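Local atomic coordinates of zinc transport protein ZntB (Vibrio parahaemolyticus RIMD 2210633, PDB entry 3CK6), a protein that probably takes up zinc ions across the cell inner membrane as a zinc-proton symporter, its cytoplasmic domain assembling into a funnel-shaped homopentamer. Residues D75-I84 / M95-Q104. The protein carries 1 engineered substitution. Sequence-based numbering, arbitrary orientation.
Sequences DNFMLILRGI and MLSIRILYFQ
Strands 77-83 and 96-103 pair edge to edge inside the mixed sheet of the cytoplasmic domain, the two arms of a beta hairpin closed by the loop between I84 and M95. Paired backbone hydrogen bonds link F77 with Y102, L79 with I100, L81 with I98 and G83 with L96; the bond from L79 N to I100 O is 2.7 Å long. In the non-hydrogen-bonded pairs between them, CA-H groups approach carbonyl oxygens instead.

Side chains alternate between the two faces. On the face of L79, L81, I98 and I100, branched aliphatic groups suit a buried sheet surface. There F77 has chi1 66°, with CG between the backbone N and carbonyl carbon, which lays its ring across the neighbouring strand: Y102 CB sits over the ring face, 3.7 Å from the F77 centroid, a CH-pi contact. The two rings meet obliquely, planes at 43°. G83, lacking a side chain, lets L96 CD1 come within 3.6 Å of G83 CA.

The other face mixes polar and apolar groups. The long chain of R82, bent at chi2, reaches past its partner S97 to put NH1 2.8 Å from M95 O; S97 CB lies over one guanidinium face, and F186 adds a cation-pi contact. Within its own strand, R99 donates from NE to S97 OG, 3.1 Å away in the guanidinium plane; R99 NH1 also reaches A62 O and L60 O. The unbranched methionine chain of M78, selenomethionine in the crystal, bends at chi3 so that CE meets L101 CD1 at 3.8 Å. Just before strand 77-83 begins, N76 OD1 accepts Q104 N at 2.9 Å, from above its carbonyl plane.

Strand 68-71 borders 77-83 and 106-111 borders 96-103; helix 173-199 covers F77, L79 and L81 on one face, and helix 54-60 packs on M78 and L101 on the other.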
ATOM      1  N   ASP E  75      32.128  -9.718   0.309  1.00 33.45           N
ATOM      2  CA  ASP E  75      31.252  -9.891  -0.837  1.00 32.62           C
ATOM      3  C   ASP E  75      30.280 -11.075  -0.724  1.00 30.49           C
ATOM      4  O   ASP E  75      29.610 -11.409  -1.701  1.00 30.73           O
ATOM      5  CB  ASP E  75      32.087  -9.980  -2.115  1.00 33.08           C
ATOM      6  CG  ASP E  75      32.859  -8.700  -2.388  1.00 37.21           C
ATOM      7  OD1 ASP E  75      32.234  -7.613  -2.410  1.00 39.80           O
ATOM      8  OD2 ASP E  75      34.090  -8.780  -2.571  1.00 40.19           O
ATOM      9  N   ASN E  76      30.175 -11.667   0.467  1.00 28.04           N
ATOM     10  CA  ASN E  76      29.364 -12.868   0.676  1.00 26.41           C
ATOM     11  C   ASN E  76      27.888 -12.549   0.802  1.00 25.97           C
ATOM     12  O   ASN E  76      27.494 -11.436   1.201  1.00 25.27           O
ATOM     13  CB  ASN E  76      29.816 -13.650   1.930  1.00 26.03           C
ATOM     14  CG  ASN E  76      31.324 -13.919   1.936  1.00 26.17           C
ATOM     15  OD1 ASN E  76      31.927 -14.117   0.889  1.00 26.34           O
ATOM     16  ND2 ASN E  76      31.927 -13.909   3.114  1.00 23.26           N
ATOM     17  N   PHE E  77      27.079 -13.529   0.447  1.00 25.14           N
ATOM     18  CA  PHE E  77      25.642 -13.419   0.677  1.00 25.00           C
ATOM     19  C   PHE E  77      24.992 -14.775   0.757  1.00 24.77           C
ATOM     20  O   PHE E  77      25.603 -15.799   0.397  1.00 24.11           O
ATOM     21  CB  PHE E  77      24.952 -12.524  -0.387  1.00 24.34           C
ATOM     22  CG  PHE E  77      24.969 -13.073  -1.798  1.00 24.79           C
ATOM     23  CD1 PHE E  77      24.112 -14.115  -2.184  1.00 26.01           C
ATOM     24  CD2 PHE E  77      25.782 -12.480  -2.768  1.00 25.78           C
ATOM     25  CE1 PHE E  77      24.105 -14.599  -3.523  1.00 27.29           C
ATOM     26  CE2 PHE E  77      25.778 -12.949  -4.103  1.00 26.03           C
ATOM     27  CZ  PHE E  77      24.955 -14.000  -4.485  1.00 22.08           C
HETATM   28  N   MSE E  78      23.751 -14.777   1.243  1.00 24.97           N
HETATM   29  CA  MSE E  78      22.882 -15.957   1.144  1.00 27.02           C
HETATM   30  C   MSE E  78      21.686 -15.596   0.310  1.00 25.65           C
HETATM   31  O   MSE E  78      21.092 -14.542   0.519  1.00 25.55           O
HETATM   32  CB  MSE E  78      22.393 -16.413   2.517  1.00 25.46           C
HETATM   33  CG  MSE E  78      21.516 -17.700   2.494  1.00 29.21           C
HETATM   34 SE   MSE E  78      21.025 -18.204   4.346  0.80 32.33          SE
HETATM   35  CE  MSE E  78      22.738 -18.476   5.033  1.00 30.76           C
ATOM     36  N   LEU E  79      21.322 -16.492  -0.602  1.00 25.94           N
ATOM     37  CA  LEU E  79      20.103 -16.375  -1.389  1.00 25.53           C
ATOM     38  C   LEU E  79      19.272 -17.651  -1.270  1.00 26.08           C
ATOM     39  O   LEU E  79      19.734 -18.761  -1.562  1.00 26.46           O
ATOM     40  CB  LEU E  79      20.422 -16.129  -2.868  1.00 24.99           C
ATOM     41  CG  LEU E  79      19.239 -15.918  -3.805  1.00 24.02           C
ATOM     42  CD1 LEU E  79      18.471 -14.622  -3.475  1.00 24.70           C
ATOM     43  CD2 LEU E  79      19.746 -15.903  -5.242  1.00 29.59           C
ATOM     44  N   ILE E  80      18.033 -17.471  -0.849  1.00 25.88           N
ATOM     45  CA  ILE E  80      17.111 -18.579  -0.707  1.00 26.43           C
ATOM     46  C   ILE E  80      15.997 -18.442  -1.709  1.00 26.79           C
ATOM     47  O   ILE E  80      15.417 -17.366  -1.824  1.00 28.17           O
ATOM     48  CB  ILE E  80      16.567 -18.652   0.758  1.00 25.48           C
ATOM     49  CG1 ILE E  80      17.747 -18.890   1.713  1.00 26.49           C
ATOM     50  CG2 ILE E  80      15.456 -19.731   0.879  1.00 26.59           C
ATOM     51  CD1 ILE E  80      17.444 -18.706   3.215  1.00 27.50           C
ATOM     52  N   LEU E  81      15.678 -19.550  -2.398  1.00 27.33           N
ATOM     53  CA  LEU E  81      14.675 -19.593  -3.447  1.00 27.67           C
ATOM     54  C   LEU E  81      13.821 -20.847  -3.349  1.00 27.18           C
ATOM     55  O   LEU E  81      14.185 -21.808  -2.682  1.00 27.89           O
ATOM     56  CB  LEU E  81      15.332 -19.564  -4.838  1.00 27.57           C
ATOM     57  CG  LEU E  81      16.242 -18.360  -5.124  1.00 27.73           C
ATOM     58  CD1 LEU E  81      16.984 -18.623  -6.416  1.00 27.46           C
ATOM     59  CD2 LEU E  81      15.459 -17.018  -5.195  1.00 28.40           C
ATOM     60  N   ARG E  82      12.676 -20.808  -4.007  1.00 27.27           N
ATOM     61  CA  ARG E  82      11.793 -21.953  -4.081  1.00 26.82           C
ATOM     62  C   ARG E  82      11.541 -22.335  -5.543  1.00 27.29           C
ATOM     63  O   ARG E  82      11.563 -21.476  -6.447  1.00 26.71           O
ATOM     64  CB  ARG E  82      10.483 -21.659  -3.343  1.00 26.62           C
ATOM     65  CG  ARG E  82      10.621 -21.566  -1.833  1.00 24.87           C
ATOM     66  CD  ARG E  82      10.003 -22.795  -1.120  1.00 26.49           C
ATOM     67  NE  ARG E  82      10.140 -22.684   0.344  1.00 28.63           N
ATOM     68  CZ  ARG E  82       9.596 -23.510   1.237  1.00 30.05           C
ATOM     69  NH1 ARG E  82       8.874 -24.551   0.851  1.00 30.05           N
ATOM     70  NH2 ARG E  82       9.768 -23.282   2.534  1.00 30.72           N
ATOM     71  N   GLY E  83      11.305 -23.633  -5.765  1.00 27.74           N
ATOM     72  CA  GLY E  83      10.967 -24.173  -7.076  1.00 27.33           C
ATOM     73  C   GLY E  83       9.866 -25.208  -6.986  1.00 27.62           C
ATOM     74  O   GLY E  83       9.562 -25.710  -5.896  1.00 26.39           O
ATOM     75  N   ILE E  84       9.280 -25.531  -8.135  1.00 27.24           N
ATOM     76  CA  ILE E  84       8.248 -26.594  -8.234  1.00 28.42           C
ATOM     77  C   ILE E  84       8.811 -27.949  -7.767  1.00 28.70           C
ATOM     78  O   ILE E  84       9.946 -28.299  -8.064  1.00 28.57           O
ATOM     79  CB  ILE E  84       7.694 -26.686  -9.676  1.00 27.87           C
ATOM     80  CG1 ILE E  84       7.090 -25.343 -10.101  1.00 29.05           C
ATOM     81  CG2 ILE E  84       6.595 -27.783  -9.815  1.00 28.84           C
ATOM     82  CD1 ILE E  84       5.910 -24.861  -9.203  1.00 27.28           C
HETATM   83  N   MSE E  95       6.449 -26.509  -2.710  1.00 31.19           N
HETATM   84  CA  MSE E  95       7.669 -26.095  -3.377  1.00 31.06           C
HETATM   85  C   MSE E  95       8.915 -26.366  -2.557  1.00 31.01           C
HETATM   86  O   MSE E  95       8.898 -26.245  -1.328  1.00 30.34           O
HETATM   87  CB  MSE E  95       7.590 -24.606  -3.718  1.00 30.94           C
HETATM   88  CG  MSE E  95       6.345 -24.247  -4.500  1.00 30.78           C
HETATM   89 SE   MSE E  95       6.443 -22.393  -5.063  0.80 31.35          SE
HETATM   90  CE  MSE E  95       7.882 -22.483  -6.333  1.00 31.94           C
ATOM     91  N   LEU E  96       9.976 -26.746  -3.259  1.00 31.36           N
ATOM     92  CA  LEU E  96      11.289 -27.027  -2.675  1.00 32.52           C
ATOM     93  C   LEU E  96      12.086 -25.765  -2.404  1.00 31.96           C
ATOM     94  O   LEU E  96      12.068 -24.823  -3.206  1.00 33.22           O
ATOM     95  CB  LEU E  96      12.103 -27.942  -3.596  1.00 32.65           C
ATOM     96  CG  LEU E  96      12.188 -27.641  -5.107  1.00 34.62           C
ATOM     97  CD1 LEU E  96      13.204 -26.556  -5.485  1.00 37.16           C
ATOM     98  CD2 LEU E  96      12.453 -28.936  -5.896  1.00 35.46           C
ATOM     99  N   SER E  97      12.826 -25.770  -1.299  1.00 31.05           N
ATOM    100  CA  SER E  97      13.727 -24.666  -0.982  1.00 29.75           C
ATOM    101  C   SER E  97      15.165 -24.984  -1.423  1.00 29.35           C
ATOM    102  O   SER E  97      15.719 -26.035  -1.065  1.00 29.08           O
ATOM    103  CB  SER E  97      13.687 -24.364   0.510  1.00 29.37           C
ATOM    104  OG  SER E  97      14.545 -23.272   0.773  1.00 29.71           O
ATOM    105  N   ILE E  98      15.739 -24.069  -2.206  1.00 28.32           N
ATOM    106  CA  ILE E  98      17.131 -24.140  -2.640  1.00 28.63           C
ATOM    107  C   ILE E  98      17.862 -22.997  -1.910  1.00 27.87           C
ATOM    108  O   ILE E  98      17.490 -21.824  -2.033  1.00 26.75           O
ATOM    109  CB  ILE E  98      17.269 -23.958  -4.169  1.00 29.01           C
ATOM    110  CG1 ILE E  98      16.569 -25.069  -4.970  1.00 31.60           C
ATOM    111  CG2 ILE E  98      18.788 -23.789  -4.577  1.00 29.63           C
ATOM    112  CD1 ILE E  98      17.001 -26.479  -4.613  1.00 36.90           C
ATOM    113  N   ARG E  99      18.854 -23.348  -1.105  1.00 27.65           N
ATOM    114  CA  ARG E  99      19.507 -22.347  -0.291  1.00 27.38           C
ATOM    115  C   ARG E  99      20.964 -22.224  -0.709  1.00 27.18           C
ATOM    116  O   ARG E  99      21.733 -23.184  -0.705  1.00 26.90           O
ATOM    117  CB  ARG E  99      19.337 -22.639   1.172  1.00 28.11           C
ATOM    118  CG  ARG E  99      17.864 -22.991   1.480  1.00 27.29           C
ATOM    119  CD  ARG E  99      17.675 -23.081   2.891  1.00 29.72           C
ATOM    120  NE  ARG E  99      16.373 -23.654   3.200  1.00 29.39           N
ATOM    121  CZ  ARG E  99      16.086 -24.214   4.362  1.00 27.73           C
ATOM    122  NH1 ARG E  99      17.029 -24.321   5.296  1.00 27.20           N
ATOM    123  NH2 ARG E  99      14.871 -24.722   4.565  1.00 27.42           N
ATOM    124  N   ILE E 100      21.309 -21.013  -1.087  1.00 26.85           N
ATOM    125  CA  ILE E 100      22.549 -20.770  -1.767  1.00 27.68           C
ATOM    126  C   ILE E 100      23.387 -19.775  -0.972  1.00 28.15           C
ATOM    127  O   ILE E 100      22.898 -18.705  -0.585  1.00 27.55           O
ATOM    128  CB  ILE E 100      22.286 -20.170  -3.188  1.00 27.82           C
ATOM    129  CG1 ILE E 100      21.471 -21.131  -4.056  1.00 29.00           C
ATOM    130  CG2 ILE E 100      23.621 -19.695  -3.850  1.00 27.32           C
ATOM    131  CD1 ILE E 100      21.140 -20.531  -5.394  1.00 29.69           C
ATOM    132  N   LEU E 101      24.652 -20.128  -0.775  1.00 28.38           N
ATOM    133  CA  LEU E 101      25.632 -19.260  -0.147  1.00 29.57           C
ATOM    134  C   LEU E 101      26.635 -18.845  -1.197  1.00 29.31           C
ATOM    135  O   LEU E 101      27.160 -19.693  -1.911  1.00 30.16           O
ATOM    136  CB  LEU E 101      26.357 -20.056   0.958  1.00 30.01           C
ATOM    137  CG  LEU E 101      27.006 -19.415   2.183  1.00 33.21           C
ATOM    138  CD1 LEU E 101      25.991 -18.662   3.030  1.00 33.93           C
ATOM    139  CD2 LEU E 101      27.689 -20.499   3.038  1.00 31.52           C
ATOM    140  N   TYR E 102      26.906 -17.545  -1.318  1.00 29.19           N
ATOM    141  CA  TYR E 102      28.103 -17.087  -2.054  1.00 28.31           C
ATOM    142  C   TYR E 102      29.105 -16.660  -0.984  1.00 28.66           C
ATOM    143  O   TYR E 102      28.848 -15.742  -0.223  1.00 27.89           O
ATOM    144  CB  TYR E 102      27.769 -15.946  -3.016  1.00 28.48           C
ATOM    145  CG  TYR E 102      28.943 -15.376  -3.833  1.00 29.39           C
ATOM    146  CD1 TYR E 102      29.711 -16.197  -4.668  1.00 30.31           C
ATOM    147  CD2 TYR E 102      29.231 -14.022  -3.812  1.00 28.68           C
ATOM    148  CE1 TYR E 102      30.779 -15.685  -5.422  1.00 27.60           C
ATOM    149  CE2 TYR E 102      30.303 -13.476  -4.596  1.00 27.85           C
ATOM    150  CZ  TYR E 102      31.058 -14.328  -5.396  1.00 27.78           C
ATOM    151  OH  TYR E 102      32.098 -13.851  -6.160  1.00 29.80           O
ATOM    152  N   PHE E 103      30.211 -17.392  -0.901  1.00 28.22           N
ATOM    153  CA  PHE E 103      31.086 -17.356   0.254  1.00 28.46           C
ATOM    154  C   PHE E 103      32.527 -17.530  -0.217  1.00 27.89           C
ATOM    155  O   PHE E 103      32.849 -18.473  -0.938  1.00 26.81           O
ATOM    156  CB  PHE E 103      30.688 -18.414   1.295  1.00 28.52           C
ATOM    157  CG  PHE E 103      31.514 -18.378   2.572  1.00 29.66           C
ATOM    158  CD1 PHE E 103      31.219 -17.466   3.597  1.00 30.19           C
ATOM    159  CD2 PHE E 103      32.599 -19.239   2.741  1.00 30.21           C
ATOM    160  CE1 PHE E 103      31.979 -17.419   4.769  1.00 31.61           C
ATOM    161  CE2 PHE E 103      33.359 -19.211   3.914  1.00 31.45           C
ATOM    162  CZ  PHE E 103      33.047 -18.296   4.933  1.00 30.56           C
ATOM    163  N   GLN E 104      33.373 -16.577   0.166  1.00 28.10           N
ATOM    164  CA  GLN E 104      34.772 -16.494  -0.307  1.00 28.34           C
ATOM    165  C   GLN E 104      34.902 -16.801  -1.802  1.00 28.31           C
ATOM    166  O   GLN E 104      35.842 -17.479  -2.214  1.00 28.86           O
ATOM    167  CB  GLN E 104      35.696 -17.424   0.490  1.00 27.77           C
ATOM    168  CG  GLN E 104      35.807 -17.129   1.979  1.00 29.54           C
ATOM    169  CD  GLN E 104      36.487 -18.258   2.778  1.00 29.92           C
ATOM    170  OE1 GLN E 104      36.763 -18.094   3.958  1.00 31.22           O
ATOM    171  NE2 GLN E 104      36.753 -19.398   2.131  1.00 32.96           N
TER